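Local structure of CBS domain-containing protein CBSX2 (Arabidopsis thaliana, 3SL7) at residues V19-S24 and T48-V53; D26-L31 and Y56-L61; E118-L123 and R130-V135. The protein probably modulates plant development by regulating the chloroplast thioredoxin system, using a single pair of CBS domains. All blocks are in the same frame, centred on the assembly; numbering follows the deposited sequence.

Contact 1: V19-S24 and T48-V53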
ATOM      1  N   VAL A  19      -4.724 -12.625  -9.385  1.00 25.76           N
ATOM      2  CA  VAL A  19      -5.057 -13.991  -8.982  1.00 31.01           C
ATOM      3  C   VAL A  19      -6.269 -14.432  -9.787  1.00 34.11           C
ATOM      4  O   VAL A  19      -6.842 -13.640 -10.538  1.00 34.07           O
ATOM      5  CB  VAL A  19      -5.373 -14.080  -7.480  1.00 24.96           C
ATOM      6  CG1 VAL A  19      -4.119 -13.782  -6.658  1.00 24.58           C
ATOM      7  CG2 VAL A  19      -6.491 -13.100  -7.121  1.00 23.09           C
ATOM      8  N   LYS A  20      -6.658 -15.691  -9.635  1.00 26.99           N
ATOM      9  CA  LYS A  20      -7.844 -16.207 -10.291  1.00 32.83           C
ATOM     10  C   LYS A  20      -8.863 -16.623  -9.242  1.00 31.79           C
ATOM     11  O   LYS A  20      -8.527 -16.719  -8.074  1.00 30.99           O
ATOM     12  CB  LYS A  20      -7.473 -17.387 -11.176  1.00 38.28           C
ATOM     13  CG  LYS A  20      -6.367 -17.070 -12.163  1.00 40.61           C
ATOM     14  CD  LYS A  20      -6.141 -18.234 -13.103  1.00 44.30           C
ATOM     15  CE  LYS A  20      -5.053 -17.928 -14.112  1.00 56.00           C
ATOM     16  NZ  LYS A  20      -4.803 -19.102 -14.995  1.00 61.33           N
ATOM     17  N   PRO A  21     -10.118 -16.851  -9.652  1.00 26.43           N
ATOM     18  CA  PRO A  21     -11.125 -17.253  -8.670  1.00 28.98           C
ATOM     19  C   PRO A  21     -10.718 -18.563  -7.990  1.00 37.93           C
ATOM     20  O   PRO A  21     -11.119 -18.825  -6.862  1.00 32.95           O
ATOM     21  CB  PRO A  21     -12.371 -17.456  -9.517  1.00 27.21           C
ATOM     22  CG  PRO A  21     -12.164 -16.479 -10.697  1.00 27.92           C
ATOM     23  CD  PRO A  21     -10.696 -16.612 -10.984  1.00 28.98           C
ATOM     24  N   SER A  22      -9.899 -19.359  -8.668  1.00 34.40           N
ATOM     25  CA  SER A  22      -9.466 -20.651  -8.136  1.00 41.34           C
ATOM     26  C   SER A  22      -8.225 -20.549  -7.251  1.00 37.37           C
ATOM     27  O   SER A  22      -7.813 -21.522  -6.624  1.00 36.82           O
ATOM     28  CB  SER A  22      -9.205 -21.626  -9.284  1.00 45.38           C
ATOM     29  OG  SER A  22      -8.116 -21.196 -10.083  1.00 44.36           O
ATOM     30  N   THR A  23      -7.620 -19.376  -7.203  1.00 26.09           N
ATOM     31  CA  THR A  23      -6.436 -19.180  -6.375  1.00 31.05           C
ATOM     32  C   THR A  23      -6.821 -19.406  -4.922  1.00 39.20           C
ATOM     33  O   THR A  23      -7.849 -18.908  -4.469  1.00 33.13           O
ATOM     34  CB  THR A  23      -5.885 -17.762  -6.535  1.00 28.38           C
ATOM     35  OG1 THR A  23      -5.531 -17.561  -7.904  1.00 34.82           O
ATOM     36  CG2 THR A  23      -4.660 -17.567  -5.675  1.00 29.91           C
ATOM     37  N   SER A  24      -6.011 -20.160  -4.188  1.00 32.34           N
ATOM     38  CA  SER A  24      -6.325 -20.400  -2.786  1.00 35.75           C
ATOM     39  C   SER A  24      -6.166 -19.097  -2.028  1.00 36.77           C
ATOM     40  O   SER A  24      -5.388 -18.233  -2.428  1.00 31.50           O
ATOM     41  CB  SER A  24      -5.431 -21.481  -2.191  1.00 40.17           C
ATOM     42  OG  SER A  24      -4.109 -21.011  -2.041  1.00 37.07           O
ATOM     43  N   THR A  48      -9.366 -12.165 -18.801  1.00 30.32           N
ATOM     44  CA  THR A  48     -10.602 -11.420 -18.618  1.00 34.33           C
ATOM     45  C   THR A  48     -10.719 -11.027 -17.154  1.00 36.00           C
ATOM     46  O   THR A  48     -10.562 -11.870 -16.258  1.00 32.61           O
ATOM     47  CB  THR A  48     -11.822 -12.243 -19.027  1.00 36.82           C
ATOM     48  OG1 THR A  48     -11.657 -12.669 -20.384  1.00 40.14           O
ATOM     49  CG2 THR A  48     -13.090 -11.403 -18.908  1.00 32.55           C
ATOM     50  N   LEU A  49     -10.976  -9.746 -16.906  1.00 25.73           N
ATOM     51  CA  LEU A  49     -11.140  -9.250 -15.544  1.00 32.76           C
ATOM     52  C   LEU A  49     -12.476  -9.768 -15.031  1.00 36.74           C
ATOM     53  O   LEU A  49     -13.513  -9.520 -15.640  1.00 28.02           O
ATOM     54  CB  LEU A  49     -11.112  -7.722 -15.554  1.00 23.88           C
ATOM     55  CG  LEU A  49     -11.048  -6.888 -14.271  1.00 32.74           C
ATOM     56  CD1 LEU A  49     -12.418  -6.652 -13.723  1.00 39.77           C
ATOM     57  CD2 LEU A  49     -10.144  -7.534 -13.239  1.00 18.49           C
ATOM     58  N   VAL A  50     -12.459 -10.528 -13.939  1.00 25.46           N
ATOM     59  CA  VAL A  50     -13.704 -11.089 -13.415  1.00 22.88           C
ATOM     60  C   VAL A  50     -14.084 -10.545 -12.037  1.00 27.39           C
ATOM     61  O   VAL A  50     -15.224 -10.690 -11.593  1.00 24.98           O
ATOM     62  CB  VAL A  50     -13.675 -12.630 -13.389  1.00 32.81           C
ATOM     63  CG1 VAL A  50     -13.360 -13.170 -14.775  1.00 29.88           C
ATOM     64  CG2 VAL A  50     -12.670 -13.143 -12.345  1.00 28.43           C
ATOM     65  N   GLY A  51     -13.129  -9.912 -11.368  1.00 25.00           N
ATOM     66  CA  GLY A  51     -13.382  -9.382 -10.047  1.00 25.12           C
ATOM     67  C   GLY A  51     -12.172  -8.736  -9.428  1.00 21.55           C
ATOM     68  O   GLY A  51     -11.127  -8.592 -10.056  1.00 25.82           O
ATOM     69  N   VAL A  52     -12.342  -8.310  -8.187  1.00 19.28           N
ATOM     70  CA  VAL A  52     -11.257  -7.755  -7.401  1.00 21.35           C
ATOM     71  C   VAL A  52     -11.387  -8.343  -6.006  1.00 31.90           C
ATOM     72  O   VAL A  52     -12.483  -8.717  -5.581  1.00 30.07           O
ATOM     73  CB  VAL A  52     -11.335  -6.209  -7.324  1.00 20.97           C
ATOM     74  CG1 VAL A  52     -11.199  -5.591  -8.736  1.00 29.65           C
ATOM     75  CG2 VAL A  52     -12.643  -5.773  -6.682  1.00 29.25           C
ATOM     76  N   VAL A  53     -10.271  -8.431  -5.294  1.00 25.79           N
ATOM     77  CA  VAL A  53     -10.292  -8.988  -3.939  1.00 26.61           C
ATOM     78  C   VAL A  53      -9.260  -8.261  -3.100  1.00 27.46           C
ATOM     79  O   VAL A  53      -8.185  -7.910  -3.594  1.00 29.58           O
ATOM     80  CB  VAL A  53     -10.047 -10.521  -3.941  1.00 26.01           C
ATOM     81  CG1 VAL A  53      -8.624 -10.842  -4.376  1.00 28.28           C
ATOM     82  CG2 VAL A  53     -10.350 -11.095  -2.560  1.00 24.30           C
TER

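Contact 2: D26-L31 and Y56-L61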
ATOM      1  N   ASP A  26      -4.770 -18.613   0.733  1.00 35.09           N
ATOM      2  CA  ASP A  26      -3.401 -18.578   1.243  1.00 44.43           C
ATOM      3  C   ASP A  26      -2.436 -18.014   0.217  1.00 34.53           C
ATOM      4  O   ASP A  26      -1.600 -17.163   0.536  1.00 39.60           O
ATOM      5  CB  ASP A  26      -2.932 -19.985   1.655  1.00 47.03           C
ATOM      6  CG  ASP A  26      -3.403 -20.375   3.036  1.00 74.04           C
ATOM      7  OD1 ASP A  26      -3.814 -19.466   3.786  1.00 60.68           O
ATOM      8  OD2 ASP A  26      -3.353 -21.580   3.373  1.00 91.44           O
ATOM      9  N   ASP A  27      -2.535 -18.499  -1.018  1.00 34.25           N
ATOM     10  CA  ASP A  27      -1.658 -18.001  -2.067  1.00 39.77           C
ATOM     11  C   ASP A  27      -1.923 -16.536  -2.393  1.00 38.30           C
ATOM     12  O   ASP A  27      -0.988 -15.788  -2.668  1.00 35.17           O
ATOM     13  CB  ASP A  27      -1.755 -18.855  -3.325  1.00 35.40           C
ATOM     14  CG  ASP A  27      -1.138 -20.224  -3.139  1.00 46.26           C
ATOM     15  OD1 ASP A  27      -0.365 -20.416  -2.173  1.00 42.51           O
ATOM     16  OD2 ASP A  27      -1.426 -21.102  -3.971  1.00 49.98           O
ATOM     17  N   ALA A  28      -3.194 -16.133  -2.372  1.00 36.20           N
ATOM     18  CA  ALA A  28      -3.549 -14.736  -2.585  1.00 35.80           C
ATOM     19  C   ALA A  28      -2.959 -13.871  -1.467  1.00 39.53           C
ATOM     20  O   ALA A  28      -2.385 -12.818  -1.726  1.00 32.09           O
ATOM     21  CB  ALA A  28      -5.060 -14.573  -2.651  1.00 32.74           C
ATOM     22  N   LEU A  29      -3.097 -14.318  -0.223  1.00 35.12           N
ATOM     23  CA  LEU A  29      -2.496 -13.605   0.903  1.00 34.11           C
ATOM     24  C   LEU A  29      -0.988 -13.476   0.725  1.00 37.93           C
ATOM     25  O   LEU A  29      -0.425 -12.406   0.938  1.00 36.96           O
ATOM     26  CB  LEU A  29      -2.815 -14.308   2.229  1.00 31.07           C
ATOM     27  CG  LEU A  29      -4.220 -14.085   2.780  1.00 36.25           C
ATOM     28  CD1 LEU A  29      -4.501 -15.017   3.961  1.00 36.60           C
ATOM     29  CD2 LEU A  29      -4.429 -12.637   3.167  1.00 42.10           C
ATOM     30  N   GLU A  30      -0.337 -14.567   0.322  1.00 34.65           N
ATOM     31  CA  GLU A  30       1.111 -14.558   0.111  1.00 43.49           C
ATOM     32  C   GLU A  30       1.501 -13.527  -0.951  1.00 34.49           C
ATOM     33  O   GLU A  30       2.477 -12.788  -0.792  1.00 36.10           O
ATOM     34  CB  GLU A  30       1.614 -15.949  -0.290  1.00 39.44           C
ATOM     35  CG  GLU A  30       3.109 -16.149  -0.063  1.00 81.03           C
ATOM     36  CD  GLU A  30       3.567 -17.561  -0.375  1.00104.66           C
ATOM     37  OE1 GLU A  30       4.794 -17.778  -0.477  1.00118.66           O
ATOM     38  OE2 GLU A  30       2.702 -18.452  -0.515  1.00106.39           O
ATOM     39  N   LEU A  31       0.729 -13.489  -2.031  1.00 38.84           N
ATOM     40  CA  LEU A  31       0.964 -12.549  -3.123  1.00 34.06           C
ATOM     41  C   LEU A  31       0.783 -11.118  -2.645  1.00 31.28           C
ATOM     42  O   LEU A  31       1.575 -10.233  -2.991  1.00 29.79           O
ATOM     43  CB  LEU A  31       0.019 -12.840  -4.291  1.00 29.43           C
ATOM     44  CG  LEU A  31       0.292 -12.014  -5.550  1.00 36.52           C
ATOM     45  CD1 LEU A  31       1.716 -12.265  -6.030  1.00 39.71           C
ATOM     46  CD2 LEU A  31      -0.706 -12.356  -6.639  1.00 33.92           C
ATOM     47  N   TYR A  56      -9.040  -7.221   3.214  1.00 41.27           N
ATOM     48  CA  TYR A  56     -10.229  -7.229   4.070  1.00 39.53           C
ATOM     49  C   TYR A  56     -11.228  -8.331   3.691  1.00 43.31           C
ATOM     50  O   TYR A  56     -12.047  -8.743   4.512  1.00 46.44           O
ATOM     51  CB  TYR A  56     -10.910  -5.840   4.123  1.00 40.40           C
ATOM     52  CG  TYR A  56     -11.247  -5.210   2.789  1.00 50.43           C
ATOM     53  CD1 TYR A  56     -10.560  -4.089   2.329  1.00 53.60           C
ATOM     54  CD2 TYR A  56     -12.261  -5.723   1.986  1.00 69.35           C
ATOM     55  CE1 TYR A  56     -10.874  -3.505   1.105  1.00 51.03           C
ATOM     56  CE2 TYR A  56     -12.575  -5.146   0.760  1.00 69.78           C
ATOM     57  CZ  TYR A  56     -11.882  -4.039   0.327  1.00 62.59           C
ATOM     58  OH  TYR A  56     -12.197  -3.469  -0.893  1.00 74.21           O
ATOM     59  N   ASP A  57     -11.151  -8.818   2.458  1.00 26.31           N
ATOM     60  CA  ASP A  57     -12.000  -9.925   2.026  1.00 26.05           C
ATOM     61  C   ASP A  57     -11.388 -11.245   2.449  1.00 32.00           C
ATOM     62  O   ASP A  57     -12.079 -12.135   2.936  1.00 36.93           O
ATOM     63  CB  ASP A  57     -12.150  -9.930   0.506  1.00 31.35           C
ATOM     64  CG  ASP A  57     -12.841  -8.693  -0.024  1.00 38.98           C
ATOM     65  OD1 ASP A  57     -13.847  -8.268   0.584  1.00 40.86           O
ATOM     66  OD2 ASP A  57     -12.375  -8.153  -1.056  1.00 40.35           O
ATOM     67  N   LEU A  58     -10.081 -11.368   2.242  1.00 29.94           N
ATOM     68  CA  LEU A  58      -9.368 -12.607   2.506  1.00 40.94           C
ATOM     69  C   LEU A  58      -9.237 -12.901   4.002  1.00 41.52           C
ATOM     70  O   LEU A  58      -9.134 -14.058   4.402  1.00 37.38           O
ATOM     71  CB  LEU A  58      -7.986 -12.559   1.847  1.00 31.49           C
ATOM     72  CG  LEU A  58      -7.972 -12.373   0.330  1.00 33.30           C
ATOM     73  CD1 LEU A  58      -6.561 -12.111  -0.163  1.00 33.38           C
ATOM     74  CD2 LEU A  58      -8.581 -13.594  -0.369  1.00 35.42           C
ATOM     75  N   LEU A  59      -9.260 -11.862   4.834  1.00 34.31           N
ATOM     76  CA  LEU A  59      -9.069 -12.048   6.275  1.00 36.18           C
ATOM     77  C   LEU A  59     -10.291 -11.645   7.094  1.00 35.18           C
ATOM     78  O   LEU A  59     -10.168 -11.225   8.236  1.00 71.19           O
ATOM     79  CB  LEU A  59      -7.843 -11.269   6.758  1.00 33.66           C
ATOM     80  CG  LEU A  59      -6.514 -11.817   6.237  1.00 39.03           C
ATOM     81  CD1 LEU A  59      -5.391 -10.844   6.515  1.00 59.32           C
ATOM     82  CD2 LEU A  59      -6.220 -13.185   6.842  1.00 40.74           C
ATOM     83  N   ALA A  60     -11.471 -11.760   6.493  1.00 44.80           N
ATOM     84  CA  ALA A  60     -12.694 -11.385   7.172  1.00 56.62           C
ATOM     85  C   ALA A  60     -13.073 -12.478   8.155  1.00 75.19           C
ATOM     86  O   ALA A  60     -13.014 -12.269   9.368  1.00 68.49           O
ATOM     87  CB  ALA A  60     -13.808 -11.150   6.176  1.00 69.70           C
ATOM     88  N   LEU A  61     -13.437 -13.641   7.614  1.00 91.61           N
ATOM     89  CA  LEU A  61     -13.885 -14.801   8.394  1.00108.93           C
ATOM     90  C   LEU A  61     -14.012 -14.539   9.897  1.00107.78           C
ATOM     91  O   LEU A  61     -15.117 -14.505  10.444  1.00 97.72           O
ATOM     92  CB  LEU A  61     -12.978 -15.998   8.132  1.00108.60           C
TER

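Contact 3: E118-L123 and R130-V135. With ACT (acetate ion), chain C.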
ATOM      1  N   GLU A 118      -9.669  12.856 -15.179  1.00 27.57           N
ATOM      2  CA  GLU A 118     -10.450  13.481 -14.109  1.00 29.99           C
ATOM      3  C   GLU A 118     -11.689  12.663 -13.756  1.00 34.43           C
ATOM      4  O   GLU A 118     -12.040  12.553 -12.592  1.00 31.23           O
ATOM      5  CB  GLU A 118     -10.847  14.919 -14.469  1.00 30.01           C
ATOM      6  CG  GLU A 118      -9.647  15.797 -14.796  1.00 45.04           C
ATOM      7  CD  GLU A 118      -9.922  17.294 -14.645  1.00 59.41           C
ATOM      8  OE1 GLU A 118     -10.868  17.662 -13.912  1.00 60.59           O
ATOM      9  OE2 GLU A 118      -9.186  18.101 -15.254  1.00 78.07           O
ATOM     10  N   ASP A 119     -12.363  12.113 -14.762  1.00 30.61           N
ATOM     11  CA  ASP A 119     -13.490  11.223 -14.508  1.00 39.12           C
ATOM     12  C   ASP A 119     -13.018   9.999 -13.727  1.00 30.55           C
ATOM     13  O   ASP A 119     -13.622   9.623 -12.729  1.00 36.14           O
ATOM     14  CB  ASP A 119     -14.134  10.777 -15.817  1.00 33.39           C
ATOM     15  CG  ASP A 119     -15.040  11.834 -16.410  1.00 45.29           C
ATOM     16  OD1 ASP A 119     -15.067  12.963 -15.882  1.00 46.00           O
ATOM     17  OD2 ASP A 119     -15.728  11.534 -17.410  1.00 59.01           O
ATOM     18  N   ALA A 120     -11.936   9.381 -14.191  1.00 25.85           N
ATOM     19  CA  ALA A 120     -11.418   8.191 -13.534  1.00 32.69           C
ATOM     20  C   ALA A 120     -11.009   8.498 -12.098  1.00 28.96           C
ATOM     21  O   ALA A 120     -11.263   7.717 -11.190  1.00 32.42           O
ATOM     22  CB  ALA A 120     -10.254   7.611 -14.321  1.00 29.78           C
ATOM     23  N   ALA A 121     -10.398   9.655 -11.887  1.00 26.62           N
ATOM     24  CA  ALA A 121      -9.957  10.032 -10.554  1.00 30.38           C
ATOM     25  C   ALA A 121     -11.135  10.069  -9.576  1.00 41.02           C
ATOM     26  O   ALA A 121     -11.044   9.581  -8.451  1.00 35.45           O
ATOM     27  CB  ALA A 121      -9.243  11.377 -10.600  1.00 28.95           C
ATOM     28  N   ARG A 122     -12.240  10.653 -10.024  1.00 36.54           N
ATOM     29  CA  ARG A 122     -13.463  10.741  -9.240  1.00 42.15           C
ATOM     30  C   ARG A 122     -13.934   9.350  -8.824  1.00 35.78           C
ATOM     31  O   ARG A 122     -14.298   9.118  -7.673  1.00 39.10           O
ATOM     32  CB  ARG A 122     -14.535  11.427 -10.090  1.00 38.85           C
ATOM     33  CG  ARG A 122     -15.609  12.169  -9.320  1.00 65.54           C
ATOM     34  CD  ARG A 122     -16.288  13.194 -10.231  1.00 62.94           C
ATOM     35  NE  ARG A 122     -15.319  14.138 -10.789  1.00 70.33           N
ATOM     36  CZ  ARG A 122     -15.634  15.236 -11.469  1.00 77.22           C
ATOM     37  NH1 ARG A 122     -16.907  15.541 -11.686  1.00 97.09           N
ATOM     38  NH2 ARG A 122     -14.675  16.033 -11.930  1.00 68.02           N
ATOM     39  N   LEU A 123     -13.916   8.428  -9.783  1.00 34.55           N
ATOM     40  CA  LEU A 123     -14.394   7.069  -9.576  1.00 37.09           C
ATOM     41  C   LEU A 123     -13.569   6.307  -8.561  1.00 31.35           C
ATOM     42  O   LEU A 123     -14.112   5.518  -7.796  1.00 42.61           O
ATOM     43  CB  LEU A 123     -14.343   6.301 -10.887  1.00 48.71           C
ATOM     44  CG  LEU A 123     -15.554   5.886 -11.730  1.00 49.93           C
ATOM     45  CD1 LEU A 123     -16.852   5.573 -10.972  1.00 42.92           C
ATOM     46  CD2 LEU A 123     -15.745   6.717 -13.003  1.00 68.02           C
ATOM     47  N   ARG A 130     -10.812   1.138  -4.208  1.00 42.60           N
ATOM     48  CA  ARG A 130      -9.916   2.294  -4.334  1.00 41.58           C
ATOM     49  C   ARG A 130      -8.862   2.152  -5.440  1.00 39.69           C
ATOM     50  O   ARG A 130      -7.814   2.797  -5.409  1.00 38.22           O
ATOM     51  CB  ARG A 130      -9.218   2.567  -3.009  1.00 53.07           C
ATOM     52  CG  ARG A 130     -10.162   2.923  -1.866  1.00 62.71           C
ATOM     53  CD  ARG A 130     -10.659   4.358  -1.972  1.00 90.54           C
ATOM     54  NE  ARG A 130      -9.873   5.260  -1.135  1.00109.39           N
ATOM     55  CZ  ARG A 130     -10.162   5.536   0.133  1.00117.15           C
ATOM     56  NH1 ARG A 130     -11.222   4.982   0.705  1.00125.96           N
ATOM     57  NH2 ARG A 130      -9.397   6.367   0.828  1.00112.33           N
ATOM     58  N   ARG A 131      -9.128   1.273  -6.391  1.00 30.79           N
ATOM     59  CA  ARG A 131      -8.362   1.202  -7.631  1.00 29.15           C
ATOM     60  C   ARG A 131      -9.377   0.911  -8.715  1.00 28.36           C
ATOM     61  O   ARG A 131     -10.457   0.409  -8.422  1.00 31.01           O
ATOM     62  CB  ARG A 131      -7.347   0.064  -7.585  1.00 27.44           C
ATOM     63  CG  ARG A 131      -6.535  -0.009  -6.318  1.00 44.77           C
ATOM     64  CD  ARG A 131      -5.918  -1.389  -6.189  1.00 44.60           C
ATOM     65  NE  ARG A 131      -5.043  -1.502  -5.028  1.00 49.18           N
ATOM     66  CZ  ARG A 131      -5.453  -1.837  -3.807  1.00 41.75           C
ATOM     67  NH1 ARG A 131      -6.734  -2.081  -3.571  1.00 40.81           N
ATOM     68  NH2 ARG A 131      -4.577  -1.923  -2.817  1.00 50.24           N
ATOM     69  N   LEU A 132      -9.032   1.217  -9.961  1.00 22.91           N
ATOM     70  CA  LEU A 132      -9.892   0.915 -11.087  1.00 23.09           C
ATOM     71  C   LEU A 132      -9.121   0.046 -12.048  1.00 24.26           C
ATOM     72  O   LEU A 132      -8.140   0.490 -12.624  1.00 30.44           O
ATOM     73  CB  LEU A 132     -10.339   2.193 -11.794  1.00 21.74           C
ATOM     74  CG  LEU A 132     -11.187   3.124 -10.935  1.00 29.12           C
ATOM     75  CD1 LEU A 132     -11.307   4.501 -11.593  1.00 24.77           C
ATOM     76  CD2 LEU A 132     -12.558   2.511 -10.707  1.00 35.55           C
ATOM     77  N   PRO A 133      -9.543  -1.217 -12.190  1.00 26.56           N
ATOM     78  CA  PRO A 133      -8.930  -2.039 -13.228  1.00 18.28           C
ATOM     79  C   PRO A 133      -9.150  -1.335 -14.567  1.00 24.75           C
ATOM     80  O   PRO A 133     -10.189  -0.700 -14.764  1.00 23.28           O
ATOM     81  CB  PRO A 133      -9.736  -3.337 -13.172  1.00 24.97           C
ATOM     82  CG  PRO A 133     -10.274  -3.395 -11.759  1.00 32.20           C
ATOM     83  CD  PRO A 133     -10.563  -1.948 -11.420  1.00 34.07           C
ATOM     84  N   VAL A 134      -8.184  -1.423 -15.464  1.00 22.58           N
ATOM     85  CA  VAL A 134      -8.361  -0.863 -16.809  1.00 20.90           C
ATOM     86  C   VAL A 134      -8.475  -2.040 -17.754  1.00 22.74           C
ATOM     87  O   VAL A 134      -7.632  -2.941 -17.744  1.00 31.02           O
ATOM     88  CB  VAL A 134      -7.183   0.028 -17.212  1.00 24.30           C
ATOM     89  CG1 VAL A 134      -7.511   0.812 -18.503  1.00 24.12           C
ATOM     90  CG2 VAL A 134      -6.845   0.985 -16.086  1.00 25.89           C
ATOM     91  N   VAL A 135      -9.537  -2.048 -18.554  1.00 23.95           N
ATOM     92  CA  VAL A 135      -9.749  -3.114 -19.508  1.00 17.33           C
ATOM     93  C   VAL A 135      -9.708  -2.625 -20.957  1.00 26.05           C
ATOM     94  O   VAL A 135      -9.847  -1.429 -21.240  1.00 26.56           O
ATOM     95  CB  VAL A 135     -11.085  -3.838 -19.243  1.00 28.76           C
ATOM     96  CG1 VAL A 135     -11.098  -4.426 -17.822  1.00 21.86           C
ATOM     97  CG2 VAL A 135     -12.248  -2.883 -19.431  1.00 30.08           C
TER
HETATM   98  C   ACT C   2      -1.895  -1.488  -6.343  1.00 46.17           C
HETATM   99  O   ACT C   2      -1.824  -0.723  -5.359  1.00 44.53           O
HETATM  100  OXT ACT C   2      -2.925  -2.191  -6.393  1.00 52.92           O
HETATM  101  CH3 ACT C   2      -0.824  -1.547  -7.398  1.00 44.93           C

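Contact 1: V19-S24 and T48-V53
Val19 and Pro21, in the loop 19-24, run past Val53 and Val50 of strand 49-54 with the main chains well separated: the CA atoms of Pro21 and Val50 are 8.2 Å apart, and no hydrogen bond joins the two segments. Two apolar contacts close the gap. CG, at the outer corner of the Pro21 ring, meets the CG2 methyl of Val50 at 3.8 Å. Further along the strand the buried side chains of Val19 and Val53 cross at about a right angle, CG2 of Val19 lying 4.1 Å from CG1 of Val53. With chi1 of 68°, Val53 holds this CG1 between its own backbone N and carbonyl carbon and turned to the loop. The loop is shaped by a type I turn from Lys20 to Thr23, which is tied back by a straight bond from Lys20 N to Thr23 OG1 (2.8 Å, 166° at the hydrogen). Val50 and Gly51 form a classic beta bulge opposite Val42. Strand 39-43 fits between the two segments: Val19 makes backbone bonds with Pro41 and Ile43, while Pro21, Val50 and Val53 all pack on Val42. Val100 of helix 100-103 touches Val19 and Val53, and Ser24 N-caps helix 25-35.

Contact 2: D26-L31 and Y56-L61
Leu29, Leu58 and Leu59 share one conformation, each with CG anti to its carbonyl carbon and chi2 near 170°, and this brings their methyl groups together between helix 25-35 and the end of helix 55-58. These are the two helices of the first CBS domain, which pack against each other in its beta-alpha-beta-beta-alpha fold. Leu29 and Leu58 start out facing each other and pass side by side, running opposite ways. CD2 of Leu29 comes to rest 3.8 Å from CB of Leu58, closest to the root of that side chain, with Leu58 CD1 only slightly farther off. The far end of Leu58 continues past Leu29 to the preceding residue of the helix, where its CD1 meets CB of Ala28 at 3.8 Å.

Leu59, the first residue to leave the helical conformation (phi -117°), does not aim its CB at helix 25-35, but its branch bends over to it. Its CG lies 3.8 Å from Leu29 CD2, and its CD2 is equally close to Leu29 CD1. Both methyls of Leu29 are therefore engaged, CD2 by two leucines at once. The contact is buried and wholly apolar. Val25 and Leu32, also of helix 25-35, touch Leu58, and Ile92 of helix 85-93 touches Leu29 and Leu59. The second subunit closes over the same region, with its Leu155 on Leu29 and its Val151 on Leu59. At the same interface the carboxylate of Asp26 is divided between two partners, OD1 bonding Thr95 OG1 and OD2 forming a salt bridge with NZ of Lys158 of the second subunit.

Contact 3: E118-L123 and R130-V135
Leu132 reaches from strand 131-135 to helix 117-124 and carries the contact almost alone. A chi1 of -63° sets its CG anti to the carbonyl carbon, and with chi2 also near 180° CD1 lies against the helix. There CD1 sits 3.6 Å from CB of Leu123 and 3.2 Å from the backbone O of Ala120, a tight fit, with the methyl of Ala120 more distant. Leu123 touches through its root alone; beyond CB its chain leads away, in an unusual conformation with chi1 at -108°.

Arg131 turns to the other side of the strand. Extended from CG to NE, it presents the edge of its guanidinium to an acetate ion, probably from the crystallisation liquor. NE makes two weak bonds to it: a short, bent one to OXT (2.6 Å, 126°) and a long, nearly straight one to O. NH2 bonds Thr38 OG1 of the first CBS domain, and Phe129 adds a cation-pi contact; both probably help steady the group.

The contact belongs to the beta-alpha-beta unit of strand 111-112, helix 117-124 and strand 131-135. Val111 adjoins Leu132, Leu145 of strand 141-146 packs on Ala120, and Phe85 of the second subunit touches Ala121 on the helix.

Contacts 1 and 2 belong to the first CBS domain, contact 3 to the second. The centres of contacts 1 and 2 are about 12 Å apart, and their side chains touch: Val19 CG1 lies 3.7 Å from Leu31 CD2, and Val53 CG2 lies 3.8 Å from Leu58 CD2, one apolar core running from sheet to helices. Contact 1 also meets contact 3 across the domain boundary, with Val52 CG1 3.8 Å from Pro133 CG, although their centres are about 19 Å apart. Contacts 2 and 3 do not touch, their nearest atoms being about 6 Å apart, yet both reach the second subunit. The acetate belongs to contact 3 and not to the apolar core that contacts 1 and 2 share.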